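Local coordinates for protein Myo-inositol phosphohydrolase (PDB 4WU3) that probably removes phosphate groups from phytate (myo-inositol hexakisphosphate) with a protein-tyrosine-phosphatase-like fold, and binds myo-inositol-(1,3,4,5)-tetrakisphosphate, at residues Pro61-Met66 with Ile277-Leu282; Thr387-Gly392 with Asn533-Phe538. The protein carries 2 engineered substitutions. All coordinates share one frame; numbering follows the deposited sequence.

Contact 1. Residues Pro61-Met66 with Ile277-Leu282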
ATOM      1  N   PRO A  61      14.121   0.539  27.996  1.00 11.63           N
ATOM      2  CA  PRO A  61      13.051   1.173  27.248  1.00 10.77           C
ATOM      3  C   PRO A  61      11.921   0.226  26.888  1.00 10.99           C
ATOM      4  O   PRO A  61      12.004  -0.974  27.107  1.00 10.34           O
ATOM      5  CB  PRO A  61      13.746   1.652  25.986  1.00 11.32           C
ATOM      6  CG  PRO A  61      14.852   0.679  25.775  1.00 12.40           C
ATOM      7  CD  PRO A  61      15.301   0.266  27.155  1.00 12.65           C
ATOM      8  N   ARG A  62      10.877   0.815  26.321  1.00 11.44           N
ATOM      9  CA  ARG A  62       9.701   0.136  25.816  1.00 10.45           C
ATOM     10  C   ARG A  62      10.039  -1.008  24.865  1.00 10.02           C
ATOM     11  O   ARG A  62      10.869  -0.868  23.971  1.00  9.43           O
ATOM     12  CB  ARG A  62       8.841   1.186  25.100  1.00 12.25           C
ATOM     13  CG  ARG A  62       7.598   0.673  24.393  1.00 13.66           C
ATOM     14  CD  ARG A  62       6.913   1.820  23.673  1.00 14.15           C
ATOM     15  NE  ARG A  62       5.661   1.413  23.040  1.00 15.50           N
ATOM     16  CZ  ARG A  62       5.070   2.087  22.063  1.00 14.14           C
ATOM     17  NH1 ARG A  62       5.613   3.204  21.599  1.00 14.43           N
ATOM     18  NH2 ARG A  62       3.938   1.647  21.548  1.00 15.86           N
ATOM     19  N   ASN A  63       9.385  -2.145  25.081  1.00  9.94           N
ATOM     20  CA  ASN A  63       9.506  -3.303  24.205  1.00 10.47           C
ATOM     21  C   ASN A  63      10.915  -3.840  24.083  1.00 10.36           C
ATOM     22  O   ASN A  63      11.263  -4.444  23.073  1.00 12.61           O
ATOM     23  CB  ASN A  63       8.952  -2.972  22.811  1.00 10.57           C
ATOM     24  CG  ASN A  63       7.444  -2.888  22.809  1.00 11.06           C
ATOM     25  OD1 ASN A  63       6.779  -3.650  23.517  1.00 10.41           O
ATOM     26  ND2 ASN A  63       6.894  -1.948  22.043  1.00 10.81           N
ATOM     27  N   PHE A  64      11.727  -3.635  25.106  1.00 10.06           N
ATOM     28  CA  PHE A  64      13.064  -4.198  25.088  1.00 10.35           C
ATOM     29  C   PHE A  64      12.999  -5.728  25.110  1.00 10.98           C
ATOM     30  O   PHE A  64      12.245  -6.313  25.880  1.00 12.90           O
ATOM     31  CB  PHE A  64      13.890  -3.724  26.279  1.00  9.81           C
ATOM     32  CG  PHE A  64      15.256  -4.338  26.319  1.00 10.52           C
ATOM     33  CD1 PHE A  64      16.312  -3.754  25.636  1.00 10.52           C
ATOM     34  CD2 PHE A  64      15.472  -5.523  26.986  1.00 10.24           C
ATOM     35  CE1 PHE A  64      17.559  -4.335  25.638  1.00 10.03           C
ATOM     36  CE2 PHE A  64      16.721  -6.104  26.991  1.00 10.26           C
ATOM     37  CZ  PHE A  64      17.763  -5.515  26.314  1.00  9.58           C
ATOM     38  N   ARG A  65      13.792  -6.379  24.273  1.00 11.05           N
ATOM     39  CA  ARG A  65      13.973  -7.818  24.401  1.00 11.37           C
ATOM     40  C   ARG A  65      15.322  -8.224  23.863  1.00 12.14           C
ATOM     41  O   ARG A  65      15.900  -7.542  23.022  1.00 11.95           O
ATOM     42  CB  ARG A  65      12.874  -8.605  23.686  1.00 12.30           C
ATOM     43  CG  ARG A  65      12.895  -8.525  22.160  1.00 12.06           C
ATOM     44  CD  ARG A  65      12.181  -7.278  21.662  1.00 11.26           C
ATOM     45  NE  ARG A  65      11.695  -7.424  20.295  1.00 10.49           N
ATOM     46  CZ  ARG A  65      11.041  -6.474  19.633  1.00 10.14           C
ATOM     47  NH1 ARG A  65      10.804  -5.306  20.199  1.00 10.91           N
ATOM     48  NH2 ARG A  65      10.630  -6.684  18.402  1.00 10.09           N
ATOM     49  N   MET A  66      15.836  -9.324  24.394  1.00 12.53           N
ATOM     50  CA  MET A  66      17.031  -9.936  23.869  1.00 13.02           C
ATOM     51  C   MET A  66      16.626 -11.201  23.138  1.00 12.42           C
ATOM     52  O   MET A  66      15.598 -11.793  23.435  1.00  9.55           O
ATOM     53  CB  MET A  66      18.002 -10.246  24.998  1.00 16.69           C
ATOM     54  CG  MET A  66      18.747  -9.005  25.462  1.00 18.83           C
ATOM     55  SD  MET A  66      19.624  -9.258  26.990  1.00 25.57           S
ATOM     56  CE  MET A  66      20.713 -10.620  26.592  1.00 26.44           C
ATOM     57  N   ILE A 277       8.900 -13.475  21.952  1.00 12.01           N
ATOM     58  CA  ILE A 277       9.833 -12.700  22.775  1.00 12.14           C
ATOM     59  C   ILE A 277       9.632 -11.192  22.588  1.00 12.65           C
ATOM     60  O   ILE A 277      10.262 -10.375  23.263  1.00 13.49           O
ATOM     61  CB  ILE A 277      11.298 -13.040  22.455  1.00 10.56           C
ATOM     62  CG1 ILE A 277      11.654 -12.571  21.046  1.00 10.22           C
ATOM     63  CG2 ILE A 277      11.534 -14.533  22.612  1.00  9.87           C
ATOM     64  CD1 ILE A 277      13.123 -12.653  20.713  1.00  9.99           C
ATOM     65  N   GLY A 278       8.747 -10.833  21.670  1.00 11.97           N
ATOM     66  CA  GLY A 278       8.517  -9.442  21.354  1.00 12.21           C
ATOM     67  C   GLY A 278       7.064  -9.026  21.458  1.00 11.92           C
ATOM     68  O   GLY A 278       6.381  -9.339  22.429  1.00 12.19           O
ATOM     69  N   ILE A 279       6.593  -8.319  20.443  1.00 11.91           N
ATOM     70  CA  ILE A 279       5.303  -7.652  20.506  1.00 13.04           C
ATOM     71  C   ILE A 279       4.523  -7.810  19.190  1.00 13.15           C
ATOM     72  O   ILE A 279       3.299  -7.673  19.171  1.00 13.88           O
ATOM     73  CB  ILE A 279       5.520  -6.156  20.863  1.00 13.33           C
ATOM     74  CG1 ILE A 279       4.205  -5.392  20.930  1.00 15.89           C
ATOM     75  CG2 ILE A 279       6.469  -5.495  19.878  1.00 13.07           C
ATOM     76  CD1 ILE A 279       3.351  -5.793  22.113  1.00 17.58           C
ATOM     77  N   VAL A 280       5.224  -8.122  18.097  1.00 12.38           N
ATOM     78  CA  VAL A 280       4.579  -8.219  16.788  1.00 12.99           C
ATOM     79  C   VAL A 280       4.779  -9.558  16.079  1.00 11.97           C
ATOM     80  O   VAL A 280       5.892 -10.118  16.034  1.00 11.07           O
ATOM     81  CB  VAL A 280       5.047  -7.090  15.840  1.00 13.36           C
ATOM     82  CG1 VAL A 280       4.418  -7.250  14.466  1.00 14.62           C
ATOM     83  CG2 VAL A 280       4.684  -5.743  16.423  1.00 14.15           C
ATOM     84  N   ASP A 281       3.664 -10.046  15.534  1.00 10.69           N
ATOM     85  CA  ASP A 281       3.623 -11.189  14.621  1.00  9.69           C
ATOM     86  C   ASP A 281       3.428 -10.672  13.183  1.00  9.04           C
ATOM     87  O   ASP A 281       2.337 -10.269  12.786  1.00  7.72           O
ATOM     88  CB  ASP A 281       2.475 -12.122  15.017  1.00 10.45           C
ATOM     89  CG  ASP A 281       2.406 -13.377  14.164  1.00 11.51           C
ATOM     90  OD1 ASP A 281       3.099 -13.463  13.119  1.00 11.68           O
ATOM     91  OD2 ASP A 281       1.637 -14.280  14.551  1.00 11.56           O
ATOM     92  N   LEU A 282       4.503 -10.684  12.409  1.00  8.89           N
ATOM     93  CA  LEU A 282       4.475 -10.142  11.057  1.00  8.57           C
ATOM     94  C   LEU A 282       3.504 -10.863  10.124  1.00  8.43           C
ATOM     95  O   LEU A 282       3.143 -10.316   9.094  1.00  8.53           O
ATOM     96  CB  LEU A 282       5.881 -10.165  10.454  1.00  8.48           C
ATOM     97  CG  LEU A 282       6.866  -9.260  11.172  1.00  8.21           C
ATOM     98  CD1 LEU A 282       8.232  -9.375  10.534  1.00  9.31           C
ATOM     99  CD2 LEU A 282       6.361  -7.836  11.124  1.00  8.71           C
TER
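The backbones of N63-M66 and I277-I279 run in nearly opposite directions, 159° apart, and come closest at R65 and G278, whose CA atoms are 6.5 Å from each other; no hydrogen bond joins them. N63 belongs to the type II turn P61-F64, from which the chain passes into the short edge strand 65-66. R65 has the largest share of the contact. Its CB meets I277 O at 3.2 Å. Further out, CG lies between the backbone N and carbonyl carbon (chi1 69°), and a bend at chi2 (-84°) brings the guanidinium beside G278 and N63 O. G278 CA lies over one face of the group, 3.9 Å from R65 NE. At the guanidinium edge, NH1 donates to N63 O at 3.0 Å, in the planes of both groups, and bonds also to G245 O. Cutting this side chain back to an alanine here would probably leave N63 O and G245 O without their shared donor and open a gap against G278. N63 crosses I279 at about a right angle, its OD1 3.9 Å from I279 CB, while ND2 bonds to A244 O. The loop containing A244 and G245, between strand 237-241 and helix 247-261, probably corresponds to the P-loop of PTP-like phosphatases. The polar ends of N63 and R65 thus bond within their own segment and to that loop, whereas the 277-279 segment packs against them through van der Waals contact.

Contact 2. Residues Thr387-Gly392 with Asn533-Phe538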
ATOM      1  N   THR A 387      37.691  42.463 -12.974  1.00 17.26           N
ATOM      2  CA  THR A 387      38.875  41.597 -13.037  1.00 17.01           C
ATOM      3  C   THR A 387      38.573  40.129 -12.678  1.00 15.16           C
ATOM      4  O   THR A 387      39.489  39.322 -12.508  1.00 16.62           O
ATOM      5  CB  THR A 387      40.012  42.124 -12.130  1.00 18.07           C
ATOM      6  OG1 THR A 387      39.579  42.144 -10.767  1.00 20.84           O
ATOM      7  CG2 THR A 387      40.423  43.533 -12.536  1.00 19.66           C
ATOM      8  N   LEU A 388      37.294  39.783 -12.573  1.00 12.83           N
ATOM      9  CA  LEU A 388      36.899  38.414 -12.221  1.00 12.21           C
ATOM     10  C   LEU A 388      37.118  37.432 -13.392  1.00 13.17           C
ATOM     11  O   LEU A 388      37.347  36.247 -13.186  1.00 12.26           O
ATOM     12  CB  LEU A 388      35.445  38.401 -11.741  1.00 11.77           C
ATOM     13  CG  LEU A 388      34.879  37.128 -11.090  1.00 11.19           C
ATOM     14  CD1 LEU A 388      35.867  36.504 -10.123  1.00 10.30           C
ATOM     15  CD2 LEU A 388      33.575  37.449 -10.368  1.00 10.82           C
ATOM     16  N   TYR A 389      37.079  37.951 -14.613  1.00 12.86           N
ATOM     17  CA  TYR A 389      37.308  37.163 -15.812  1.00 12.82           C
ATOM     18  C   TYR A 389      36.475  35.882 -15.824  1.00 12.92           C
ATOM     19  O   TYR A 389      36.994  34.772 -15.847  1.00 12.17           O
ATOM     20  CB  TYR A 389      38.799  36.843 -15.967  1.00 14.00           C
ATOM     21  CG  TYR A 389      39.699  38.056 -15.991  1.00 15.01           C
ATOM     22  CD1 TYR A 389      39.334  39.215 -16.676  1.00 17.45           C
ATOM     23  CD2 TYR A 389      40.927  38.037 -15.352  1.00 17.17           C
ATOM     24  CE1 TYR A 389      40.163  40.325 -16.700  1.00 18.84           C
ATOM     25  CE2 TYR A 389      41.766  39.138 -15.369  1.00 19.33           C
ATOM     26  CZ  TYR A 389      41.378  40.281 -16.046  1.00 20.86           C
ATOM     27  OH  TYR A 389      42.204  41.381 -16.060  1.00 23.82           O
ATOM     28  N   MET A 390      35.164  36.042 -15.824  1.00 13.79           N
ATOM     29  CA  MET A 390      34.282  34.891 -15.767  1.00 12.29           C
ATOM     30  C   MET A 390      33.064  35.117 -16.635  1.00 11.22           C
ATOM     31  O   MET A 390      32.561  36.233 -16.736  1.00 11.63           O
ATOM     32  CB  MET A 390      33.847  34.660 -14.322  1.00 12.63           C
ATOM     33  CG  MET A 390      32.835  33.558 -14.140  1.00 13.13           C
ATOM     34  SD  MET A 390      32.473  33.293 -12.399  1.00 14.02           S
ATOM     35  CE  MET A 390      31.562  34.788 -12.032  1.00 13.93           C
ATOM     36  N   SER A 391      32.594  34.045 -17.262  1.00 11.15           N
ATOM     37  CA  SER A 391      31.363  34.085 -18.024  1.00  9.61           C
ATOM     38  C   SER A 391      30.603  32.789 -17.799  1.00 10.40           C
ATOM     39  O   SER A 391      31.149  31.832 -17.233  1.00 11.63           O
ATOM     40  CB  SER A 391      31.668  34.294 -19.504  1.00 10.09           C
ATOM     41  OG  SER A 391      32.593  33.329 -19.976  1.00  9.13           O
ATOM     42  N   GLY A 392      29.337  32.768 -18.207  1.00 10.05           N
ATOM     43  CA  GLY A 392      28.521  31.561 -18.141  1.00 10.46           C
ATOM     44  C   GLY A 392      27.483  31.491 -19.256  1.00  9.93           C
ATOM     45  O   GLY A 392      27.171  32.490 -19.890  1.00 11.38           O
ATOM     46  N   ASN A 533      45.409  35.437 -14.872  1.00 18.60           N
ATOM     47  CA  ASN A 533      44.558  36.036 -15.898  1.00 21.13           C
ATOM     48  C   ASN A 533      43.714  35.008 -16.658  1.00 18.00           C
ATOM     49  O   ASN A 533      43.141  35.345 -17.690  1.00 15.68           O
ATOM     50  CB  ASN A 533      45.347  36.821 -16.958  1.00 24.47           C
ATOM     51  CG  ASN A 533      46.459  37.683 -16.398  1.00 34.88           C
ATOM     52  OD1 ASN A 533      47.582  37.700 -16.923  1.00 39.64           O
ATOM     53  ND2 ASN A 533      46.151  38.436 -15.377  1.00 31.33           N
ATOM     54  N   ALA A 534      43.670  33.761 -16.195  1.00 15.79           N
ATOM     55  CA  ALA A 534      42.815  32.761 -16.840  1.00 16.74           C
ATOM     56  C   ALA A 534      41.368  33.255 -16.805  1.00 15.02           C
ATOM     57  O   ALA A 534      40.941  33.881 -15.827  1.00 11.94           O
ATOM     58  CB  ALA A 534      42.922  31.407 -16.146  1.00 15.89           C
ATOM     59  N   TRP A 535      40.636  32.990 -17.886  1.00 13.82           N
ATOM     60  CA  TRP A 535      39.224  33.332 -17.981  1.00 12.06           C
ATOM     61  C   TRP A 535      38.406  32.047 -17.940  1.00 12.15           C
ATOM     62  O   TRP A 535      38.655  31.130 -18.718  1.00 11.04           O
ATOM     63  CB  TRP A 535      38.961  34.067 -19.283  1.00 12.10           C
ATOM     64  CG  TRP A 535      37.539  34.442 -19.487  1.00 11.84           C
ATOM     65  CD1 TRP A 535      36.494  33.599 -19.687  1.00 11.42           C
ATOM     66  CD2 TRP A 535      37.006  35.766 -19.532  1.00 12.56           C
ATOM     67  NE1 TRP A 535      35.339  34.314 -19.854  1.00 12.82           N
ATOM     68  CE2 TRP A 535      35.624  35.648 -19.761  1.00 12.17           C
ATOM     69  CE3 TRP A 535      37.560  37.040 -19.393  1.00 13.53           C
ATOM     70  CZ2 TRP A 535      34.786  36.751 -19.864  1.00 12.96           C
ATOM     71  CZ3 TRP A 535      36.722  38.142 -19.483  1.00 13.95           C
ATOM     72  CH2 TRP A 535      35.350  37.987 -19.715  1.00 14.13           C
ATOM     73  N   LEU A 536      37.443  31.975 -17.026  1.00 11.31           N
ATOM     74  CA  LEU A 536      36.626  30.776 -16.877  1.00 11.89           C
ATOM     75  C   LEU A 536      35.228  30.975 -17.405  1.00 11.97           C
ATOM     76  O   LEU A 536      34.500  31.851 -16.937  1.00 11.50           O
ATOM     77  CB  LEU A 536      36.519  30.384 -15.411  1.00 12.62           C
ATOM     78  CG  LEU A 536      37.832  30.076 -14.713  1.00 12.75           C
ATOM     79  CD1 LEU A 536      37.558  29.717 -13.261  1.00 12.92           C
ATOM     80  CD2 LEU A 536      38.578  28.967 -15.426  1.00 12.38           C
ATOM     81  N   HIS A 537      34.851  30.152 -18.381  1.00 12.85           N
ATOM     82  CA  HIS A 537      33.483  30.156 -18.888  1.00 11.75           C
ATOM     83  C   HIS A 537      32.734  28.911 -18.443  1.00 12.01           C
ATOM     84  O   HIS A 537      32.989  27.820 -18.930  1.00 11.96           O
ATOM     85  CB  HIS A 537      33.448  30.233 -20.405  1.00 12.14           C
ATOM     86  CG  HIS A 537      32.059  30.209 -20.957  1.00 12.16           C
ATOM     87  ND1 HIS A 537      31.320  31.354 -21.157  1.00 12.63           N
ATOM     88  CD2 HIS A 537      31.256  29.179 -21.305  1.00 12.10           C
ATOM     89  CE1 HIS A 537      30.131  31.033 -21.625  1.00 11.83           C
ATOM     90  NE2 HIS A 537      30.068  29.719 -21.729  1.00 12.38           N
ATOM     91  N   PHE A 538      31.805  29.081 -17.510  1.00 11.41           N
ATOM     92  CA  PHE A 538      31.041  27.963 -17.006  1.00 10.28           C
ATOM     93  C   PHE A 538      29.801  27.724 -17.839  1.00 10.72           C
ATOM     94  O   PHE A 538      29.092  28.663 -18.206  1.00  9.85           O
ATOM     95  CB  PHE A 538      30.616  28.219 -15.573  1.00 10.15           C
ATOM     96  CG  PHE A 538      31.749  28.282 -14.614  1.00 10.15           C
ATOM     97  CD1 PHE A 538      32.237  27.139 -14.031  1.00 10.32           C
ATOM     98  CD2 PHE A 538      32.320  29.496 -14.290  1.00 10.91           C
ATOM     99  CE1 PHE A 538      33.289  27.203 -13.131  1.00 11.75           C
ATOM    100  CE2 PHE A 538      33.378  29.566 -13.407  1.00 11.09           C
ATOM    101  CZ  PHE A 538      33.858  28.417 -12.823  1.00 10.63           C
TER
HETATM  102  O   HOH W   1      38.955  33.877 -13.820  1.00 13.49           O
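N533 brings its CA to 4.2 Å from CD2 of the Y389 ring, ahead of the first bridge. A534 O, next in line, shares a bridging water with L388 O. W535 then sets one face of its indole against the neighbouring backbone: Y389 CA sits over the six-membered ring, 4.0 Å from its centroid, in a CH-pi contact. The indole edge has a separate task, since NE1 donates to S391 OG at 2.9 Å, in the ring plane and nearly straight (168°). At L536 the regular pairing begins, its N bonding to Y389 O and its O receiving S391 N at 2.9 Å. This is the parallel pairing of strands 390-393 and 535-539 in the mixed sheet of a PTP-like domain, the second strand leading into the ligand-binding loop S540-R546. With CG anti to the backbone N (chi1 179°), the H537 ring reaches along the side of the sheet where S391 points, and ND1 meets S391 OG edge-on, in the ring plane, in a 2.6 Å hydrogen bond; G392 CA covers one ring face, and NE2 reaches S393. F538 N donates to S391 O at 2.8 Å, and on the other side of the sheet F538 CE2 meets M390 SD at 4.0 Å, an oblique Met-aromatic contact.

In the fold
From the N terminus, contact 1 closes first: 210 residues, including strands 91-94, 116-122, 205-211 and 237-241, lie between its two segments, and it joins the edge strand 65-66 to the loop after helix 267-276. Contact 2 opens only later and spans 140 residues, linking strands 390-393 and 535-539 within a second five-stranded mixed sheet of the same strand order as the first. The loops follow in series, neither nesting nor crossing. Their centres lie about 62 Å apart, on opposite sides of the chain's centre. Contact 1 lies at the margin of one sheet, contact 2 between inner strands of the other.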